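Long-range contacts in putative metal resistance protein (Proteus mirabilis, PDB 6C29), which primes the disulfide isomerase ScsC as the N-terminal periplasmic tandem immunoglobulin-fold domain of ScsB, a membrane protein that is probably a protein-disulfide reductase: residues Gly176-Pro181 against Phe229-Asp234; Gly153-Val158 against Tyr236-Asn241; His70-Ser75 against Gln85-Glu90. All coordinates share one frame; numbering follows the deposited sequence. Where two conformers were deposited one is given.

Interaction 1 of 3, residues Gly176-Pro181 against Phe229-Asp234; sequences GDWHQP and FVVTDD
The carboxylate of D233 takes two consecutive backbone N-H groups of the 176-181 loop, one on each oxygen. H179 N meets D233 OD2 at 2.8 Å in a nearly straight bond on the syn lone pair, while Q180 N reaches D233 OD1, also at 2.8 Å, from the syn side but tilted out of the carboxylate plane. Because CG of D233 stands anti to its own backbone N (chi1 -160°), the acid extends from the strand end into the turn of the loop. W178 crosses the acid at a slant, its ring plane 17° from that of the carboxylate, and CE3 at the ring edge lies 3.4 Å from D233 OD2; farther along the indole, CH2 rests 4.0 Å from V231 CG2. The next acid, D234, binds the H179 side chain: ND1 donates to D234 OD2 at 2.6 Å, in the imidazole plane and on the syn lone pair, though ring and carboxylate are twisted 54° apart. Beyond these polar groups, P181 CA makes a C-H...O contact of 3.1 Å with T232 O, and a water joins Q180 O to T232 OG1. R173 forms salt bridges with both D233 and D234, which probably stabilises the two neighbouring acids in their charged form. The contact thus ties the loop between strands 166-173 and 182-186 to the end of strand 226-233, the middle strand of a three-stranded antiparallel sheet.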
loop_
_atom_site.group_PDB
_atom_site.type_symbol
_atom_site.label_atom_id
_atom_site.label_comp_id
_atom_site.label_asym_id
_atom_site.label_seq_id
_atom_site.Cartn_x
_atom_site.Cartn_y
_atom_site.Cartn_z
ATOM N N GLY A 176 -23.548 8.935 9.493
ATOM C CA GLY A 176 -23.041 9.082 10.842
ATOM C C GLY A 176 -21.939 10.116 10.979
ATOM O O GLY A 176 -21.732 10.965 10.113
ATOM N N ASP A 177 -21.271 10.046 12.119
ATOM C CA ASP A 177 -20.213 10.971 12.492
ATOM C C ASP A 177 -18.849 10.332 12.426
ATOM O O ASP A 177 -18.728 9.116 12.562
ATOM C CB ASP A 177 -20.397 11.466 13.918
ATOM C CG ASP A 177 -21.579 12.417 14.078
ATOM O OD1 ASP A 177 -22.163 12.830 13.048
ATOM O OD2 ASP A 177 -21.876 12.771 15.249
ATOM N N TRP A 178 -17.818 11.159 12.264
ATOM C CA TRP A 178 -16.450 10.670 12.362
ATOM C C TRP A 178 -16.113 10.303 13.798
ATOM O O TRP A 178 -16.507 11.027 14.720
ATOM C CB TRP A 178 -15.488 11.716 11.835
ATOM C CG TRP A 178 -15.631 12.003 10.389
ATOM C CD1 TRP A 178 -16.244 13.100 9.828
ATOM C CD2 TRP A 178 -15.150 11.221 9.302
ATOM N NE1 TRP A 178 -16.155 13.048 8.476
ATOM C CE2 TRP A 178 -15.496 11.898 8.119
ATOM C CE3 TRP A 178 -14.460 10.009 9.209
ATOM C CZ2 TRP A 178 -15.179 11.407 6.865
ATOM C CZ3 TRP A 178 -14.145 9.522 7.970
ATOM C CH2 TRP A 178 -14.504 10.203 6.811
ATOM N N HIS A 179 -15.372 9.205 13.993
ATOM C CA HIS A 179 -15.002 8.743 15.313
ATOM C C HIS A 179 -13.503 8.796 15.571
ATOM O O HIS A 179 -13.041 9.541 16.430
ATOM C CB HIS A 179 -15.553 7.318 15.509
ATOM C CG HIS A 179 -17.042 7.264 15.407
ATOM N ND1 HIS A 179 -17.705 6.498 14.469
ATOM C CD2 HIS A 179 -18.003 7.943 16.076
ATOM C CE1 HIS A 179 -19.009 6.678 14.597
ATOM N NE2 HIS A 179 -19.219 7.545 15.575
ATOM N N GLN A 180 -12.738 8.000 14.837
ATOM C CA GLN A 180 -11.292 7.994 14.947
ATOM C C GLN A 180 -10.663 7.876 13.581
ATOM O O GLN A 180 -10.043 6.862 13.279
ATOM C CB GLN A 180 -10.810 6.830 15.840
ATOM C CG GLN A 180 -11.250 6.928 17.292
ATOM C CD GLN A 180 -10.639 5.848 18.151
ATOM O OE1 GLN A 180 -11.340 5.174 18.899
ATOM N NE2 GLN A 180 -9.317 5.697 18.064
ATOM N N PRO A 181 -10.811 8.886 12.742
ATOM C CA PRO A 181 -10.307 8.784 11.380
ATOM C C PRO A 181 -8.819 8.856 11.258
ATOM O O PRO A 181 -8.125 9.449 12.084
ATOM C CB PRO A 181 -10.952 9.972 10.691
ATOM C CG PRO A 181 -11.180 10.959 11.786
ATOM C CD PRO A 181 -11.556 10.132 12.980
ATOM N N PHE A 229 -5.760 9.227 -1.791
ATOM C CA PHE A 229 -5.549 8.937 -0.392
ATOM C C PHE A 229 -6.486 7.827 0.040
ATOM O O PHE A 229 -7.458 7.513 -0.636
ATOM C CB PHE A 229 -5.714 10.201 0.479
ATOM C CG PHE A 229 -7.071 10.822 0.436
ATOM C CD1 PHE A 229 -8.071 10.432 1.300
ATOM C CD2 PHE A 229 -7.318 11.857 -0.437
ATOM C CE1 PHE A 229 -9.315 11.045 1.276
ATOM C CE2 PHE A 229 -8.563 12.492 -0.458
ATOM C CZ PHE A 229 -9.549 12.088 0.395
ATOM N N VAL A 230 -6.147 7.252 1.177
ATOM C CA VAL A 230 -6.984 6.325 1.888
ATOM C C VAL A 230 -7.431 7.000 3.174
ATOM O O VAL A 230 -6.628 7.558 3.903
ATOM C CB VAL A 230 -6.228 5.024 2.173
ATOM C CG1 VAL A 230 -7.014 4.125 3.150
ATOM C CG2 VAL A 230 -5.888 4.325 0.847
ATOM N N VAL A 231 -8.730 6.969 3.455
ATOM C CA VAL A 231 -9.268 7.416 4.716
ATOM C C VAL A 231 -9.942 6.231 5.382
ATOM O O VAL A 231 -10.597 5.425 4.715
ATOM C CB VAL A 231 -10.244 8.605 4.511
ATOM C CG1 VAL A 231 -11.359 8.286 3.495
ATOM C CG2 VAL A 231 -10.845 9.050 5.824
ATOM N N THR A 232 -9.725 6.094 6.687
ATOM C CA THR A 232 -10.272 4.998 7.459
ATOM C C THR A 232 -11.042 5.529 8.647
ATOM O O THR A 232 -10.715 6.595 9.171
ATOM C CB THR A 232 -9.180 4.053 7.954
ATOM O OG1 THR A 232 -8.355 4.718 8.913
ATOM C CG2 THR A 232 -8.317 3.541 6.785
ATOM N N ASP A 233 -12.046 4.779 9.079
ATOM C CA ASP A 233 -12.746 5.010 10.338
ATOM C C ASP A 233 -13.598 3.760 10.597
ATOM O O ASP A 233 -14.104 3.163 9.652
ATOM C CB ASP A 233 -13.601 6.271 10.295
ATOM C CG ASP A 233 -13.943 6.785 11.664
ATOM O OD1 ASP A 233 -13.352 6.339 12.663
ATOM O OD2 ASP A 233 -14.796 7.675 11.721
ATOM N N ASP A 234 -13.738 3.390 11.870
ATOM C CA ASP A 234 -14.639 2.306 12.285
ATOM C C ASP A 234 -14.370 1.018 11.521
ATOM O O ASP A 234 -15.295 0.284 11.177
ATOM C CB ASP A 234 -16.083 2.751 12.099
ATOM C CG ASP A 234 -16.450 3.906 13.031
ATOM O OD1 ASP A 234 -15.991 3.903 14.189
ATOM O OD2 ASP A 234 -17.117 4.851 12.576
HETATM O O HOH W 1 -9.159 4.862 11.461
#

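Interaction 2 of 3, residues Gly153-Val158 against Tyr236-Asn241; sequences GLISAV and YSRQVN
The guanidinium of R238 carries I155 over one face, where CG1 comes within 3.3 Å of R238 NH1, and meets G153 O at its edge. That edge bond, NH1 to G153 O, is 2.9 Å long and lies in the guanidinium plane, although it arrives tilted 27° from the carbonyl plane. I155 N grips the same oxygen from the same face of that plane, giving the carbonyl two donors. A bend at chi2 (67°) turns the arginine toward the following residue, where NE donates to Q239 O; a water accepts from NH2. The Y236 ring is approached obliquely by L154, whose CB sits 3.7 Å from Y236 CD1, and its OH, 3.7 Å from G153 CA, is hydrogen-bonded to S152 O. Here strand 155-163 of one sheet of the C-terminal immunoglobulin-like domain, with the turn leading into it, comes against 236-243, an outer strand of the other sheet, so the contact joins the two layers of a beta-sandwich. The chain turns a corner at S156; I155 before the bend and V158 after it both reach strand 236-243. I155 CD1 presses on V240 CG2 at 3.3 Å, tighter than an ordinary van der Waals contact. V158 CG2 passes V240 CG1 at 4.1 Å, the two side chains running in opposite directions. F229 packs on V240 from the adjoining strand, and L171 lies against V158.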
loop_
_atom_site.group_PDB
_atom_site.type_symbol
_atom_site.label_atom_id
_atom_site.label_comp_id
_atom_site.label_asym_id
_atom_site.label_seq_id
_atom_site.Cartn_x
_atom_site.Cartn_y
_atom_site.Cartn_z
ATOM N N GLY A 153 -18.233 4.065 -0.425
ATOM C CA GLY A 153 -18.608 4.107 0.965
ATOM C C GLY A 153 -17.754 5.078 1.775
ATOM O O GLY A 153 -16.779 5.686 1.294
ATOM N N LEU A 154 -18.142 5.176 3.032
ATOM C CA LEU A 154 -17.524 6.033 4.062
ATOM C C LEU A 154 -17.664 7.527 3.790
ATOM O O LEU A 154 -18.090 8.251 4.691
ATOM C CB LEU A 154 -16.040 5.693 4.285
ATOM C CG LEU A 154 -15.455 6.371 5.548
ATOM C CD1 LEU A 154 -16.246 5.991 6.790
ATOM C CD2 LEU A 154 -13.997 6.063 5.705
ATOM N N ILE A 155 -17.251 8.020 2.624
ATOM C CA ILE A 155 -17.384 9.441 2.344
ATOM C C ILE A 155 -18.387 9.702 1.238
ATOM O O ILE A 155 -18.536 8.901 0.309
ATOM C CB ILE A 155 -16.047 10.078 1.974
ATOM C CG1 ILE A 155 -15.516 9.514 0.670
ATOM C CG2 ILE A 155 -15.029 9.913 3.150
ATOM C CD1 ILE A 155 -14.450 10.321 0.121
ATOM N N SER A 156 -19.073 10.832 1.354
ATOM C CA SER A 156 -20.047 11.240 0.343
ATOM C C SER A 156 -19.647 12.489 -0.451
ATOM O O SER A 156 -20.263 12.789 -1.476
ATOM C CB SER A 156 -21.405 11.481 1.000
ATOM O OG SER A 156 -21.301 12.366 2.077
ATOM N N ALA A 157 -18.638 13.217 0.010
ATOM C CA ALA A 157 -18.130 14.382 -0.710
ATOM C C ALA A 157 -16.703 14.688 -0.291
ATOM O O ALA A 157 -16.319 14.458 0.858
ATOM C CB ALA A 157 -19.003 15.593 -0.492
ATOM N N VAL A 158 -15.942 15.197 -1.253
ATOM C CA VAL A 158 -14.574 15.634 -1.055
ATOM C C VAL A 158 -14.353 16.958 -1.759
ATOM O O VAL A 158 -14.768 17.134 -2.926
ATOM C CB VAL A 158 -13.567 14.604 -1.621
ATOM C CG1 VAL A 158 -12.153 15.084 -1.425
ATOM C CG2 VAL A 158 -13.787 13.281 -0.996
ATOM N N TYR A 236 -13.491 0.594 8.496
ATOM C CA TYR A 236 -13.709 0.742 7.069
ATOM C C TYR A 236 -12.595 1.525 6.456
ATOM O O TYR A 236 -12.089 2.441 7.076
ATOM C CB TYR A 236 -15.032 1.458 6.806
ATOM C CG TYR A 236 -15.630 1.265 5.429
ATOM C CD1 TYR A 236 -15.223 2.041 4.336
ATOM C CD2 TYR A 236 -16.624 0.317 5.225
ATOM C CE1 TYR A 236 -15.806 1.861 3.037
ATOM C CE2 TYR A 236 -17.207 0.133 3.972
ATOM C CZ TYR A 236 -16.799 0.904 2.889
ATOM O OH TYR A 236 -17.407 0.700 1.668
ATOM N N SER A 237 -12.216 1.174 5.237
ATOM C CA SER A 237 -11.141 1.834 4.541
ATOM C C SER A 237 -11.544 2.184 3.132
ATOM O O SER A 237 -11.887 1.300 2.359
ATOM C CB SER A 237 -9.925 0.928 4.526
ATOM O OG SER A 237 -8.841 1.551 3.891
ATOM N N ARG A 238 -11.448 3.468 2.791
ATOM C CA ARG A 238 -11.888 4.019 1.509
ATOM C C ARG A 238 -10.751 4.693 0.778
ATOM O O ARG A 238 -10.101 5.596 1.312
ATOM C CB ARG A 238 -13.022 5.030 1.758
ATOM C CG ARG A 238 -13.404 5.948 0.608
ATOM C CD ARG A 238 -14.051 5.259 -0.594
ATOM N NE ARG A 238 -14.100 6.155 -1.748
ATOM C CZ ARG A 238 -15.107 6.960 -2.030
ATOM N NH1 ARG A 238 -16.194 6.987 -1.282
ATOM N NH2 ARG A 238 -15.016 7.732 -3.085
ATOM N N GLN A 239 -10.547 4.254 -0.458
ATOM C CA GLN A 239 -9.654 4.877 -1.414
ATOM C C GLN A 239 -10.383 5.980 -2.161
ATOM O O GLN A 239 -11.459 5.741 -2.728
ATOM C CB GLN A 239 -9.152 3.806 -2.382
ATOM C CG GLN A 239 -8.426 4.356 -3.581
ATOM C CD GLN A 239 -7.084 4.962 -3.243
ATOM O OE1 GLN A 239 -6.322 4.430 -2.450
ATOM N NE2 GLN A 239 -6.790 6.104 -3.852
ATOM N N VAL A 240 -9.814 7.179 -2.130
ATOM C CA VAL A 240 -10.341 8.337 -2.830
ATOM C C VAL A 240 -9.391 8.726 -3.946
ATOM O O VAL A 240 -8.168 8.819 -3.748
ATOM C CB VAL A 240 -10.505 9.499 -1.872
ATOM C CG1 VAL A 240 -11.021 10.710 -2.611
ATOM C CG2 VAL A 240 -11.450 9.148 -0.765
ATOM N N ASN A 241 -9.964 8.945 -5.129
ATOM C CA ASN A 241 -9.240 9.459 -6.281
ATOM C C ASN A 241 -9.943 10.694 -6.800
ATOM O O ASN A 241 -11.101 10.658 -7.241
ATOM C CB ASN A 241 -9.113 8.421 -7.379
ATOM C CG ASN A 241 -8.188 7.288 -6.999
ATOM O OD1 ASN A 241 -6.959 7.402 -7.073
ATOM N ND2 ASN A 241 -8.770 6.215 -6.556
HETATM O O HOH W 2 -17.662 9.066 -3.032
#

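Interaction 3 of 3, residues His70-Ser75 against Gln85-Glu90; sequences HWPSPS and QGYDKE
Y87 OH donates to P72 O at 2.6 Å, the shortest polar contact between the two segments, approaching 19° from the carbonyl plane. The loop lines the edge of the phenol ring, with P72 O and S73 O near its plane. W71 stands across it at about a right angle and puts its indole edge to the hydroxyl, CE3 lying 3.6 Å from Y87 OH, while P72 reaches it through CD (3.5 Å to Y87 OH) and sets CB 3.9 Å from Y87 CE1. With CG anti to its carbonyl carbon (chi1 -49°), the tyrosine ring leaves its strand in the direction of the prolines, and P74 CA borders CE1 obliquely at 3.9 Å. Farther along the loop the backbones take over. S75 and G86 form an antiparallel hydrogen-bonded pair, in which S75 N to G86 O and G86 N to S75 O each measure 2.8 Å. Q85 CA adds a C-H...O contact to S75 O. F93 of strand 90-97, in the larger sheet of this DsbD N-terminal-like domain, meets the rings of both W71 and Y87. Strand 84-88 is central in the small antiparallel sheet, flanked by 75-77 and 43-45, and Y184 of strand 182-186 touches P74 and Q85.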
loop_
_atom_site.group_PDB
_atom_site.type_symbol
_atom_site.label_atom_id
_atom_site.label_comp_id
_atom_site.label_asym_id
_atom_site.label_seq_id
_atom_site.Cartn_x
_atom_site.Cartn_y
_atom_site.Cartn_z
ATOM N N HIS A 70 -2.473 -5.177 -4.999
ATOM C CA HIS A 70 -3.471 -4.618 -4.100
ATOM C C HIS A 70 -2.767 -4.284 -2.801
ATOM O O HIS A 70 -2.051 -5.099 -2.216
ATOM C CB HIS A 70 -4.611 -5.601 -3.832
ATOM C CG HIS A 70 -5.356 -6.026 -5.049
ATOM N ND1 HIS A 70 -6.400 -5.298 -5.576
ATOM C CD2 HIS A 70 -5.243 -7.133 -5.819
ATOM C CE1 HIS A 70 -6.882 -5.932 -6.633
ATOM N NE2 HIS A 70 -6.194 -7.042 -6.804
ATOM N N TRP A 71 -2.955 -3.058 -2.336
ATOM C CA TRP A 71 -2.278 -2.607 -1.141
ATOM C C TRP A 71 -3.210 -2.631 0.054
ATOM O O TRP A 71 -4.193 -1.890 0.081
ATOM C CB TRP A 71 -1.738 -1.195 -1.327
ATOM C CG TRP A 71 -0.656 -1.091 -2.350
ATOM C CD1 TRP A 71 -0.805 -0.816 -3.666
ATOM C CD2 TRP A 71 0.751 -1.266 -2.123
ATOM N NE1 TRP A 71 0.428 -0.809 -4.296
ATOM C CE2 TRP A 71 1.396 -1.092 -3.366
ATOM C CE3 TRP A 71 1.524 -1.578 -1.003
ATOM C CZ2 TRP A 71 2.790 -1.207 -3.496
ATOM C CZ3 TRP A 71 2.898 -1.669 -1.138
ATOM C CH2 TRP A 71 3.511 -1.512 -2.373
ATOM N N PRO A 72 -2.927 -3.445 1.058
ATOM C CA PRO A 72 -3.719 -3.398 2.273
ATOM C C PRO A 72 -3.678 -2.023 2.886
ATOM O O PRO A 72 -2.699 -1.264 2.704
ATOM C CB PRO A 72 -3.067 -4.454 3.165
ATOM C CG PRO A 72 -2.445 -5.415 2.159
ATOM C CD PRO A 72 -1.918 -4.525 1.100
ATOM N N SER A 73 -4.739 -1.686 3.598
ATOM C CA SER A 73 -4.838 -0.383 4.204
ATOM C C SER A 73 -3.607 -0.154 5.090
ATOM O O SER A 73 -3.304 -1.019 5.925
ATOM C CB SER A 73 -6.148 -0.286 5.000
ATOM O OG SER A 73 -6.443 1.050 5.279
ATOM N N PRO A 74 -2.896 0.985 4.941
ATOM C CA PRO A 74 -1.625 1.153 5.667
ATOM C C PRO A 74 -1.780 1.743 7.052
ATOM O O PRO A 74 -2.877 2.114 7.493
ATOM C CB PRO A 74 -0.851 2.128 4.768
ATOM C CG PRO A 74 -1.960 3.028 4.246
ATOM C CD PRO A 74 -3.124 2.098 3.995
ATOM N N SER A 75 -0.657 1.836 7.743
ATOM C CA SER A 75 -0.559 2.518 9.007
ATOM C C SER A 75 0.522 3.592 8.919
ATOM O O SER A 75 1.353 3.552 8.002
ATOM C CB SER A 75 -0.229 1.513 10.118
ATOM O OG SER A 75 -1.270 0.566 10.256
ATOM N N GLN A 85 4.690 5.663 5.993
ATOM C CA GLN A 85 3.437 4.950 5.780
ATOM C C GLN A 85 3.759 3.508 5.386
ATOM O O GLN A 85 4.552 3.287 4.472
ATOM C CB GLN A 85 2.581 5.626 4.709
ATOM C CG GLN A 85 2.279 7.075 5.098
ATOM C CD GLN A 85 1.497 7.836 4.079
ATOM O OE1 GLN A 85 0.558 8.554 4.428
ATOM N NE2 GLN A 85 1.911 7.762 2.826
ATOM N N GLY A 86 3.181 2.540 6.089
ATOM C CA GLY A 86 3.520 1.151 5.823
ATOM C C GLY A 86 2.868 0.207 6.800
ATOM O O GLY A 86 1.728 0.426 7.226
ATOM N N TYR A 87 3.579 -0.875 7.117
ATOM C CA TYR A 87 3.027 -1.998 7.813
ATOM C C TYR A 87 3.986 -2.515 8.856
ATOM O O TYR A 87 5.192 -2.634 8.602
ATOM C CB TYR A 87 2.734 -3.129 6.850
ATOM C CG TYR A 87 1.956 -2.719 5.604
ATOM C CD1 TYR A 87 0.579 -2.596 5.642
ATOM C CD2 TYR A 87 2.608 -2.456 4.414
ATOM C CE1 TYR A 87 -0.141 -2.239 4.500
ATOM C CE2 TYR A 87 1.909 -2.094 3.253
ATOM C CZ TYR A 87 0.537 -2.007 3.301
ATOM O OH TYR A 87 -0.177 -1.666 2.174
ATOM N N ASP A 88 3.471 -2.863 10.021
ATOM C CA ASP A 88 4.305 -3.573 10.982
ATOM C C ASP A 88 3.736 -4.942 11.279
ATOM O O ASP A 88 2.594 -5.257 10.904
ATOM C CB ASP A 88 4.497 -2.747 12.271
ATOM C CG ASP A 88 3.232 -2.514 13.027
ATOM O OD1 ASP A 88 2.145 -2.792 12.495
ATOM O OD2 ASP A 88 3.332 -2.016 14.191
ATOM N N LYS A 89 4.603 -5.775 11.851
ATOM C CA LYS A 89 4.292 -7.153 12.293
ATOM C C LYS A 89 4.175 -8.121 11.113
ATOM O O LYS A 89 4.919 -9.081 11.036
ATOM C CB LYS A 89 3.005 -7.212 13.133
ATOM C CG LYS A 89 2.796 -6.120 14.194
ATOM C CD LYS A 89 3.863 -6.070 15.251
ATOM C CE LYS A 89 3.519 -4.983 16.290
ATOM N NZ LYS A 89 4.659 -4.685 17.200
ATOM N N GLU A 90 3.209 -7.892 10.239
ATOM C CA GLU A 90 2.962 -8.760 9.116
ATOM C C GLU A 90 2.009 -8.113 8.149
ATOM O O GLU A 90 1.192 -7.285 8.553
ATOM C CB GLU A 90 2.414 -10.105 9.568
ATOM C CG GLU A 90 1.200 -10.013 10.405
ATOM C CD GLU A 90 0.781 -11.398 10.833
ATOM O OE1 GLU A 90 0.061 -12.028 10.021
ATOM O OE2 GLU A 90 1.238 -11.860 11.922
#

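How the interactions relate
From the N terminus, interaction 3 comes first, closing a short loop that runs from strand 68-69 through strand 75-77 to strand 84-88 within the first immunoglobulin-like domain. It is complete before the other two begin. Interaction 2 then opens at residues 153-158 and closes at strand 236-243, and interaction 1, from the 176-181 loop to strand 226-233, nests inside that long excursion. These two share a sheet: strands 226-233 and 236-243 are neighbours, with F229 and V231 paired to V240 and R238. The domains meet where S73 of interaction 3 packs on V230 and T232 and probably hydrogen-bonds S237, linking all three contacts.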